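Local coordinates for protein phosphotransferase (Brucella abortus, PDB 4QPK) that passes phosphoryl groups along the phosphorelay that controls growth, division and survival of the bacterium inside host cells, at residues Ala89-Ile101 with Gln119-Pro131. Sequence-based numbering, arbitrary orientation.
Sequences ARNASARLQFARI and QNVATEYFRNEKP. With NA (sodium ion), chain E; GOL (glycerol), chain F.
Arg-90 of helix 78-102 and Glu-124 of helix 115-126 form a side-on salt bridge. Arg-90 NE meets Glu-124 OE2 at 2.6 Å, and its NH2 meets Glu-124 OE1 at 3.0 Å. Both oxygens use their syn lone pairs, and the two flat groups are nearly coplanar. Glu-124 CG lies anti to the backbone N (chi1 -180°), and a bend at chi2 turns the carboxylate to Arg-90. Arg-127 stacks flat over one face of the Arg-90 guanidinium, centres 4.0 Å apart.

The second salt bridge is less regular. Both end nitrogens of Arg-95 address one oxygen, Glu-129 OE2, NH1 only weakly. Arg-95 NH2 reaches Glu-129 OE2 at 2.8 Å on the anti side, tilted from the carboxylate plane. Arg-95 NE also donates to Asn-91 OD1, which steadies the arginine. Glu-129 OE1 is held by Asn-158.

A sodium ion lies beside Glu-124 OE2 and O, both at a long 3.0 Å, so the site is loosely defined. Asn-128 ND2 is modelled at 2.2 Å from the sodium; this is doubtful, and the amide may be turned over. One water joins Glu-124 OE2 to Arg-90 O; another joins Ala-94 O to Val-121 O. A glycerol, probably from the crystallisation liquor, accepts from Tyr-125 OH and donates to Arg-95 O.

The apolar part centres on Phe-98 and Tyr-125. Their rings stack face to face, centroids 4.4 Å apart and planes at 28°. The edge of Phe-98 meets Ala-122 CA. Ile-101 CD1 touches Val-121 CG1 at 3.8 Å.

The helices run roughly antiparallel, at 145°, where the DHp domain packs against the kinase-like C-terminal domain. The two-bond grip of Arg-90 would probably favour the charged form of Glu-124. Aromatic packing and ion pairs together tie the two domains.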
loop_
_atom_site.group_PDB
_atom_site.type_symbol
_atom_site.label_atom_id
_atom_site.label_comp_id
_atom_site.label_asym_id
_atom_site.label_seq_id
_atom_site.Cartn_x
_atom_site.Cartn_y
_atom_site.Cartn_z
ATOM N N ALA B 89 -4.953 7.632 15.042
ATOM C CA ALA B 89 -3.568 7.458 14.592
ATOM C C ALA B 89 -3.046 6.070 14.965
ATOM O O ALA B 89 -2.306 5.445 14.192
ATOM C CB ALA B 89 -2.662 8.560 15.172
ATOM N N ARG B 90 -3.408 5.588 16.151
ATOM C CA ARG B 90 -2.994 4.238 16.556
ATOM C C ARG B 90 -3.614 3.182 15.641
ATOM O O ARG B 90 -2.952 2.213 15.261
ATOM C CB ARG B 90 -3.361 3.961 18.016
ATOM C CG ARG B 90 -2.834 2.621 18.499
ATOM C CD ARG B 90 -3.071 2.391 19.988
ATOM N NE ARG B 90 -2.535 1.088 20.379
ATOM C CZ ARG B 90 -2.511 0.617 21.621
ATOM N NH1 ARG B 90 -2.978 1.350 22.626
ATOM N NH2 ARG B 90 -1.997 -0.586 21.858
ATOM N N ASN B 91 -4.876 3.385 15.286
ATOM C CA ASN B 91 -5.585 2.519 14.345
ATOM C C ASN B 91 -4.893 2.496 12.978
ATOM O O ASN B 91 -4.564 1.439 12.457
ATOM C CB ASN B 91 -7.031 3.012 14.231
ATOM C CG ASN B 91 -7.909 2.120 13.385
ATOM O OD1 ASN B 91 -7.514 1.656 12.317
ATOM N ND2 ASN B 91 -9.139 1.910 13.845
ATOM N N ALA B 92 -4.627 3.672 12.425
ATOM C CA ALA B 92 -3.964 3.775 11.127
ATOM C C ALA B 92 -2.590 3.092 11.160
ATOM O O ALA B 92 -2.235 2.330 10.247
ATOM C CB ALA B 92 -3.822 5.244 10.729
ATOM N N SER B 93 -1.845 3.347 12.234
ATOM C CA SER B 93 -0.505 2.767 12.392
ATOM C C SER B 93 -0.585 1.247 12.424
ATOM O O SER B 93 0.197 0.563 11.756
ATOM C CB SER B 93 0.162 3.278 13.676
ATOM O OG SER B 93 1.518 2.833 13.769
ATOM N N ALA B 94 -1.543 0.722 13.188
ATOM C CA ALA B 94 -1.683 -0.728 13.323
ATOM C C ALA B 94 -1.999 -1.356 11.975
ATOM O O ALA B 94 -1.474 -2.407 11.642
ATOM C CB ALA B 94 -2.760 -1.088 14.349
ATOM N N ARG B 95 -2.844 -0.701 11.187
ATOM C CA ARG B 95 -3.207 -1.261 9.896
ATOM C C ARG B 95 -2.017 -1.226 8.923
ATOM O O ARG B 95 -1.795 -2.178 8.184
ATOM C CB ARG B 95 -4.422 -0.524 9.320
ATOM C CG ARG B 95 -5.669 -0.852 10.110
ATOM C CD ARG B 95 -6.930 -0.201 9.582
ATOM N NE ARG B 95 -7.996 -0.457 10.538
ATOM C CZ ARG B 95 -8.663 -1.605 10.609
ATOM N NH1 ARG B 95 -8.387 -2.584 9.766
ATOM N NH2 ARG B 95 -9.599 -1.779 11.528
ATOM N N LEU B 96 -1.244 -0.139 8.949
ATOM C CA LEU B 96 -0.068 -0.013 8.080
ATOM C C LEU B 96 1.022 -1.025 8.459
ATOM O O LEU B 96 1.648 -1.639 7.589
ATOM C CB LEU B 96 0.452 1.432 8.116
ATOM C CG LEU B 96 -0.490 2.396 7.365
ATOM C CD1 LEU B 96 -0.274 3.858 7.819
ATOM C CD2 LEU B 96 -0.360 2.297 5.838
ATOM N N GLN B 97 1.268 -1.189 9.757
ATOM C CA GLN B 97 2.292 -2.146 10.186
ATOM C C GLN B 97 1.878 -3.585 9.842
ATOM O O GLN B 97 2.714 -4.403 9.455
ATOM C CB GLN B 97 2.569 -2.025 11.690
ATOM C CG GLN B 97 3.213 -0.707 12.143
ATOM C CD GLN B 97 4.592 -0.478 11.527
ATOM O OE1 GLN B 97 5.268 -1.420 11.133
ATOM N NE2 GLN B 97 5.024 0.777 11.483
ATOM N N PHE B 98 0.590 -3.889 9.976
ATOM C CA PHE B 98 0.112 -5.217 9.627
ATOM C C PHE B 98 0.253 -5.429 8.122
ATOM O O PHE B 98 0.773 -6.445 7.678
ATOM C CB PHE B 98 -1.339 -5.392 10.088
ATOM C CG PHE B 98 -1.889 -6.768 9.859
ATOM C CD1 PHE B 98 -2.461 -7.095 8.635
ATOM C CD2 PHE B 98 -1.845 -7.727 10.862
ATOM C CE1 PHE B 98 -2.974 -8.367 8.409
ATOM C CE2 PHE B 98 -2.371 -9.006 10.643
ATOM C CZ PHE B 98 -2.931 -9.317 9.404
ATOM N N ALA B 99 -0.155 -4.434 7.344
ATOM C CA ALA B 99 -0.076 -4.534 5.883
ATOM C C ALA B 99 1.368 -4.691 5.398
ATOM O O ALA B 99 1.621 -5.422 4.439
ATOM C CB ALA B 99 -0.717 -3.316 5.242
ATOM N N ARG B 100 2.291 -4.025 6.079
ATOM C CA ARG B 100 3.715 -4.053 5.739
ATOM C C ARG B 100 4.259 -5.487 5.656
ATOM O O ARG B 100 5.112 -5.799 4.811
ATOM C CB ARG B 100 4.488 -3.247 6.797
ATOM C CG ARG B 100 5.768 -2.588 6.362
ATOM C CD ARG B 100 6.339 -1.787 7.535
ATOM N NE ARG B 100 7.799 -1.837 7.635
ATOM C CZ ARG B 100 8.483 -2.668 8.421
ATOM N NH1 ARG B 100 7.852 -3.564 9.175
ATOM N NH2 ARG B 100 9.812 -2.615 8.439
ATOM N N ILE B 101 3.764 -6.354 6.538
ATOM C CA ILE B 101 4.184 -7.753 6.568
ATOM C C ILE B 101 3.201 -8.651 5.810
ATOM O O ILE B 101 3.629 -9.504 5.041
ATOM C CB ILE B 101 4.327 -8.268 8.027
ATOM C CG1 ILE B 101 5.288 -7.369 8.810
ATOM C CG2 ILE B 101 4.857 -9.715 8.049
ATOM C CD1 ILE B 101 5.579 -7.853 10.242
ATOM N N GLN B 119 3.376 -11.980 15.179
ATOM C CA GLN B 119 2.521 -11.939 16.362
ATOM C C GLN B 119 2.328 -10.499 16.834
ATOM O O GLN B 119 1.214 -10.092 17.190
ATOM C CB GLN B 119 3.095 -12.814 17.494
ATOM C CG GLN B 119 2.230 -12.780 18.745
ATOM C CD GLN B 119 2.731 -13.687 19.845
ATOM O OE1 GLN B 119 3.780 -14.310 19.719
ATOM N NE2 GLN B 119 1.980 -13.754 20.945
ATOM N N ASN B 120 3.400 -9.713 16.829
ATOM C CA ASN B 120 3.271 -8.326 17.283
ATOM C C ASN B 120 2.305 -7.511 16.422
ATOM O O ASN B 120 1.421 -6.839 16.959
ATOM C CB ASN B 120 4.634 -7.645 17.317
ATOM C CG ASN B 120 5.494 -8.123 18.478
ATOM O OD1 ASN B 120 4.990 -8.666 19.457
ATOM N ND2 ASN B 120 6.797 -7.904 18.378
ATOM N N VAL B 121 2.457 -7.561 15.097
ATOM C CA VAL B 121 1.602 -6.707 14.274
ATOM C C VAL B 121 0.181 -7.259 14.266
ATOM O O VAL B 121 -0.776 -6.496 14.177
ATOM C CB VAL B 121 2.136 -6.527 12.808
ATOM C CG1 VAL B 121 3.536 -5.905 12.831
ATOM C CG2 VAL B 121 2.127 -7.852 12.004
ATOM N N ALA B 122 0.022 -8.574 14.383
ATOM C CA ALA B 122 -1.342 -9.119 14.429
ATOM C C ALA B 122 -2.057 -8.718 15.727
ATOM O O ALA B 122 -3.238 -8.372 15.721
ATOM C CB ALA B 122 -1.320 -10.633 14.289
ATOM N N THR B 123 -1.344 -8.790 16.844
ATOM C CA THR B 123 -1.953 -8.464 18.133
ATOM C C THR B 123 -2.402 -6.999 18.173
ATOM O O THR B 123 -3.506 -6.684 18.619
ATOM C CB THR B 123 -0.977 -8.776 19.279
ATOM O OG1 THR B 123 -0.666 -10.173 19.230
ATOM C CG2 THR B 123 -1.605 -8.440 20.641
ATOM N N GLU B 124 -1.557 -6.105 17.674
ATOM C CA GLU B 124 -1.899 -4.687 17.650
ATOM C C GLU B 124 -3.054 -4.423 16.663
ATOM O O GLU B 124 -3.942 -3.595 16.922
ATOM C CB GLU B 124 -0.654 -3.863 17.283
ATOM C CG GLU B 124 -0.823 -2.351 17.212
ATOM C CD GLU B 124 -1.263 -1.723 18.524
ATOM O OE1 GLU B 124 -1.128 -2.369 19.599
ATOM O OE2 GLU B 124 -1.693 -0.546 18.480
ATOM N N TYR B 125 -3.040 -5.124 15.534
ATOM C CA TYR B 125 -4.102 -4.998 14.546
ATOM C C TYR B 125 -5.449 -5.358 15.174
ATOM O O TYR B 125 -6.427 -4.629 15.016
ATOM C CB TYR B 125 -3.818 -5.896 13.332
ATOM C CG TYR B 125 -4.857 -5.847 12.229
ATOM C CD1 TYR B 125 -4.794 -4.884 11.240
ATOM C CD2 TYR B 125 -5.882 -6.783 12.175
ATOM C CE1 TYR B 125 -5.731 -4.845 10.223
ATOM C CE2 TYR B 125 -6.832 -6.746 11.161
ATOM C CZ TYR B 125 -6.745 -5.776 10.187
ATOM O OH TYR B 125 -7.680 -5.737 9.168
ATOM N N PHE B 126 -5.500 -6.478 15.891
ATOM C CA PHE B 126 -6.793 -6.944 16.405
ATOM C C PHE B 126 -7.286 -6.162 17.610
ATOM O O PHE B 126 -8.430 -6.318 18.022
ATOM C CB PHE B 126 -6.756 -8.443 16.702
ATOM C CG PHE B 126 -7.048 -9.270 15.501
ATOM C CD1 PHE B 126 -6.042 -9.626 14.624
ATOM C CD2 PHE B 126 -8.362 -9.642 15.206
ATOM C CE1 PHE B 126 -6.322 -10.370 13.482
ATOM C CE2 PHE B 126 -8.654 -10.386 14.069
ATOM C CZ PHE B 126 -7.627 -10.749 13.202
ATOM N N ARG B 127 -6.433 -5.312 18.163
ATOM C CA ARG B 127 -6.905 -4.309 19.114
ATOM C C ARG B 127 -7.980 -3.425 18.465
ATOM O O ARG B 127 -8.869 -2.912 19.152
ATOM C CB ARG B 127 -5.750 -3.448 19.596
ATOM C CG ARG B 127 -4.857 -4.112 20.606
ATOM C CD ARG B 127 -4.012 -3.073 21.312
ATOM N NE ARG B 127 -4.822 -2.007 21.891
ATOM C CZ ARG B 127 -5.163 -1.938 23.177
ATOM N NH1 ARG B 127 -4.759 -2.876 24.027
ATOM N NH2 ARG B 127 -5.903 -0.928 23.617
ATOM N N ASN B 128 -7.900 -3.245 17.145
ATOM C CA ASN B 128 -8.898 -2.483 16.394
ATOM C C ASN B 128 -9.877 -3.348 15.608
ATOM O O ASN B 128 -10.425 -2.908 14.594
ATOM C CB ASN B 128 -8.228 -1.507 15.434
ATOM C CG ASN B 128 -7.249 -0.594 16.130
ATOM O OD1 ASN B 128 -7.636 0.336 16.833
ATOM N ND2 ASN B 128 -5.970 -0.845 15.921
ATOM N N GLU B 129 -10.039 -4.598 16.017
ATOM C CA GLU B 129 -11.046 -5.454 15.405
ATOM C C GLU B 129 -11.954 -6.031 16.492
ATOM O O GLU B 129 -11.628 -5.972 17.678
ATOM C CB GLU B 129 -10.411 -6.576 14.586
ATOM C CG GLU B 129 -9.633 -6.086 13.373
ATOM C CD GLU B 129 -10.526 -5.503 12.284
ATOM O OE1 GLU B 129 -11.624 -6.045 12.040
ATOM O OE2 GLU B 129 -10.111 -4.506 11.652
ATOM N N LYS B 130 -13.090 -6.580 16.073
ATOM C CA LYS B 130 -14.087 -7.104 17.004
ATOM C C LYS B 130 -13.631 -8.322 17.810
ATOM O O LYS B 130 -13.829 -8.361 19.019
ATOM C CB LYS B 130 -15.371 -7.473 16.256
ATOM C CG LYS B 130 -16.162 -6.304 15.696
ATOM C CD LYS B 130 -17.303 -6.832 14.832
ATOM C CE LYS B 130 -18.339 -5.767 14.541
ATOM N NZ LYS B 130 -19.417 -6.306 13.669
ATOM N N PRO B 131 -13.039 -9.335 17.153
ATOM C CA PRO B 131 -12.857 -10.548 17.961
ATOM C C PRO B 131 -11.814 -10.446 19.073
ATOM O O PRO B 131 -10.858 -9.673 18.982
ATOM C CB PRO B 131 -12.415 -11.592 16.927
ATOM C CG PRO B 131 -11.838 -10.820 15.820
ATOM C CD PRO B 131 -12.606 -9.534 15.757
HETATM NA NA NA E . -4.507 -0.744 17.547
HETATM C C1 GOL F . -4.550 -3.131 5.225
HETATM O O1 GOL F . -5.325 -3.647 4.166
HETATM C C2 GOL F . -4.725 -4.050 6.423
HETATM O O2 GOL F . -3.688 -3.866 7.358
HETATM C C3 GOL F . -6.036 -3.701 7.105
HETATM O O3 GOL F . -6.915 -4.779 6.913
HETATM O O HOH W 1 -0.709 1.079 16.498
HETATM O O HOH W 2 -0.195 -3.801 13.701
#